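Local coordinates for protein L-2,4-diaminobutyric acid acetyltransferase (PDB 6SL8) that probably catalyses transfer of an acetyl group from acetyl-CoA to L-2,4-diaminobutyrate, a step of ectoine biosynthesis, at residues Phe73-Arg78 with Val88-Val93. Sequence-based numbering, arbitrary orientation. Where two conformers were deposited one is given.
Sequences FISAFR and VWQVAV. With DAB (2,4-diaminobutyric acid), chain B; DAB (2,4-diaminobutyric acid), chain C.
S75 faces W89 and Q90 together across this antiparallel strand pair, a classic beta bulge. S75 O takes the W89 amide at 2.8 Å (N to O), the donor tilted out of the carbonyl plane, while its bond from Q90 N is long and weak. S75 OG, placed between backbone N and carbonyl carbon (chi1 55°), offers Q90 N a second acceptor at 3.0 Å from N to OG. The bulge backbone of W89 (phi -94°, psi -67°) turns its carbonyl away from strand 73-78, and ND of the bound diaminobutyrate of chain B donates to W89 O at 2.9 Å, consistent with a GNAT acceptor amine held at the bulge. Q90 stretches out to the ligand's other end, its NE2 giving a nearly straight bond to carboxylate atom O, 3.0 Å away. A water bridges S75 OG (2.7 Å from water to OG) and Q90 OE1, lying over one indole face of W89; OE1 also pairs with Y50. A leucine in place of Q90 would probably cost the ligand carboxylate its straight amide bond and leave the water and the Y50 hydroxyl without the OE1 they share. Packing is close where I74 CG2 crosses V88 CG1 at 3.8 Å, and looser toward partly exposed V91, whose CG1 lies 4.1 Å from I74 CG1 and touches the diaminobutyrate of chain C. F77 CE2 barely meets W89 CE3, at 4.4 Å. Beyond the bulge, F73 and A92 exchange regular backbone bonds. The hairpin sits mid-sheet between strands 62-66 and 121-125: helix 102-111 covers I74, A76 and V91, helix 29-37 covers F73 and A92, and helix 47-56 covers S75 and W89, with Y48 of the second subunit meeting the W89 ring.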
loop_
_atom_site.group_PDB
_atom_site.type_symbol
_atom_site.label_atom_id
_atom_site.label_comp_id
_atom_site.label_asym_id
_atom_site.label_seq_id
_atom_site.Cartn_x
_atom_site.Cartn_y
_atom_site.Cartn_z
ATOM N N PHE A 73 -9.455 -0.220 -12.965
ATOM C CA PHE A 73 -9.013 -0.676 -11.660
ATOM C C PHE A 73 -9.264 0.340 -10.652
ATOM O O PHE A 73 -9.102 1.560 -10.868
ATOM C CB PHE A 73 -7.516 -0.940 -11.724
ATOM C CG PHE A 73 -6.867 -1.359 -10.409
ATOM C CD1 PHE A 73 -7.059 -2.645 -9.937
ATOM C CD2 PHE A 73 -6.039 -0.495 -9.743
ATOM C CE1 PHE A 73 -6.455 -3.048 -8.761
ATOM C CE2 PHE A 73 -5.424 -0.888 -8.517
ATOM C CZ PHE A 73 -5.615 -2.176 -8.070
ATOM N N ILE A 74 -9.622 -0.106 -9.470
ATOM C CA ILE A 74 -9.624 0.791 -8.297
ATOM C C ILE A 74 -8.975 0.072 -7.108
ATOM O O ILE A 74 -9.220 -1.111 -6.824
ATOM C CB ILE A 74 -11.016 1.241 -7.772
ATOM C CG1 ILE A 74 -11.829 2.071 -8.768
ATOM C CG2 ILE A 74 -10.865 1.960 -6.413
ATOM C CD1 ILE A 74 -13.168 2.526 -8.211
ATOM N N SER A 75 -8.068 0.788 -6.460
ATOM C CA SER A 75 -7.439 0.356 -5.238
ATOM C C SER A 75 -8.003 1.137 -4.076
ATOM O O SER A 75 -8.189 2.348 -4.140
ATOM C CB SER A 75 -5.943 0.420 -5.240
ATOM O OG SER A 75 -5.499 1.741 -5.568
ATOM N N ALA A 76 -8.236 0.436 -2.949
ATOM C CA ALA A 76 -8.735 1.079 -1.729
ATOM C C ALA A 76 -8.437 0.161 -0.561
ATOM O O ALA A 76 -8.008 -1.015 -0.737
ATOM C CB ALA A 76 -10.276 1.332 -1.819
ATOM N N PHE A 77 -8.585 0.695 0.650
ATOM C CA PHE A 77 -8.387 -0.088 1.884
ATOM C C PHE A 77 -9.263 0.489 2.960
ATOM O O PHE A 77 -9.529 1.687 2.946
ATOM C CB PHE A 77 -6.893 -0.141 2.347
ATOM C CG PHE A 77 -6.225 1.215 2.424
ATOM C CD1 PHE A 77 -6.350 1.935 3.561
ATOM C CD2 PHE A 77 -5.459 1.692 1.338
ATOM C CE1 PHE A 77 -5.741 3.190 3.673
ATOM C CE2 PHE A 77 -4.845 3.001 1.432
ATOM C CZ PHE A 77 -5.004 3.693 2.604
ATOM N N ARG A 78 -9.639 -0.315 3.903
ATOM C CA ARG A 78 -10.255 0.231 5.121
ATOM C C ARG A 78 -9.103 0.784 5.987
ATOM O O ARG A 78 -8.055 0.163 6.194
ATOM C CB ARG A 78 -11.012 -0.850 5.924
ATOM C CG ARG A 78 -12.195 -1.447 5.180
ATOM C CD ARG A 78 -13.190 -0.391 4.735
ATOM N NE ARG A 78 -14.432 -1.008 4.206
ATOM C CZ ARG A 78 -15.574 -1.189 4.912
ATOM N NH1 ARG A 78 -16.569 -1.833 4.288
ATOM N NH2 ARG A 78 -15.723 -0.781 6.136
ATOM N N VAL A 88 -9.866 5.491 -0.812
ATOM C CA VAL A 88 -9.744 5.182 -2.201
ATOM C C VAL A 88 -8.446 5.744 -2.693
ATOM O O VAL A 88 -8.219 6.985 -2.672
ATOM C CB VAL A 88 -10.952 5.559 -3.076
ATOM C CG1 VAL A 88 -10.678 5.243 -4.509
ATOM C CG2 VAL A 88 -12.215 4.877 -2.545
ATOM N N TRP A 89 -7.538 4.873 -3.179
ATOM C CA TRP A 89 -6.176 5.228 -3.486
ATOM C C TRP A 89 -6.068 5.589 -4.968
ATOM O O TRP A 89 -5.719 6.757 -5.263
ATOM C CB TRP A 89 -5.234 4.105 -3.086
ATOM C CG TRP A 89 -3.790 4.311 -3.263
ATOM C CD1 TRP A 89 -3.174 5.412 -3.823
ATOM C CD2 TRP A 89 -2.756 3.396 -2.914
ATOM N NE1 TRP A 89 -1.829 5.180 -3.863
ATOM C CE2 TRP A 89 -1.532 3.968 -3.261
ATOM C CE3 TRP A 89 -2.778 2.116 -2.311
ATOM C CZ2 TRP A 89 -0.300 3.277 -3.064
ATOM C CZ3 TRP A 89 -1.560 1.430 -2.098
ATOM C CH2 TRP A 89 -0.364 2.042 -2.437
ATOM N N GLN A 90 -6.250 4.674 -5.882
ATOM C CA GLN A 90 -6.101 4.965 -7.310
ATOM C C GLN A 90 -7.360 4.502 -8.035
ATOM O O GLN A 90 -7.792 3.372 -7.831
ATOM C CB GLN A 90 -4.855 4.364 -7.962
ATOM C CG GLN A 90 -3.606 4.852 -7.290
ATOM C CD GLN A 90 -2.343 4.367 -7.996
ATOM O OE1 GLN A 90 -2.067 3.171 -8.047
ATOM N NE2 GLN A 90 -1.546 5.302 -8.438
ATOM N N VAL A 91 -7.861 5.319 -8.958
ATOM C CA VAL A 91 -8.941 5.001 -9.911
ATOM C C VAL A 91 -8.390 5.162 -11.329
ATOM O O VAL A 91 -7.926 6.258 -11.690
ATOM C CB VAL A 91 -10.172 5.923 -9.670
ATOM C CG1 VAL A 91 -11.256 5.612 -10.679
ATOM C CG2 VAL A 91 -10.618 5.957 -8.215
ATOM N N ALA A 92 -8.390 4.066 -12.082
ATOM C CA ALA A 92 -7.924 4.050 -13.423
ATOM C C ALA A 92 -8.929 3.458 -14.378
ATOM O O ALA A 92 -9.452 2.357 -14.128
ATOM C CB ALA A 92 -6.586 3.358 -13.554
ATOM N N VAL A 93 -9.110 4.099 -15.551
ATOM C CA VAL A 93 -9.997 3.600 -16.627
ATOM C C VAL A 93 -9.220 3.731 -17.902
ATOM O O VAL A 93 -8.603 4.787 -18.112
ATOM C CB VAL A 93 -11.315 4.380 -16.699
ATOM C CG1 VAL A 93 -12.182 3.804 -17.819
ATOM C CG2 VAL A 93 -12.065 4.251 -15.351
HETATM N N DAB B . -2.032 10.825 -7.332
HETATM C CA DAB B . -2.234 9.715 -6.322
HETATM C C DAB B . -1.874 8.410 -6.922
HETATM O O DAB B . -1.811 8.278 -8.104
HETATM C CB DAB B . -3.603 9.787 -5.630
HETATM C CG DAB B . -4.630 9.402 -6.610
HETATM N ND DAB B . -5.963 9.565 -5.996
HETATM O OXT DAB B . -1.650 7.494 -6.086
HETATM N N DAB C . -14.010 7.637 -17.415
HETATM C CA DAB C . -13.893 7.374 -15.960
HETATM C C DAB C . -15.270 6.876 -15.993
HETATM O O DAB C . -16.207 7.663 -15.985
HETATM C CB DAB C . -13.660 8.586 -15.057
HETATM C CG DAB C . -13.752 8.646 -13.511
HETATM N ND DAB C . -12.414 8.623 -12.779
HETATM O OXT DAB C . -15.571 5.698 -16.042
HETATM O O HOH W 1 -2.782 1.733 -5.781
#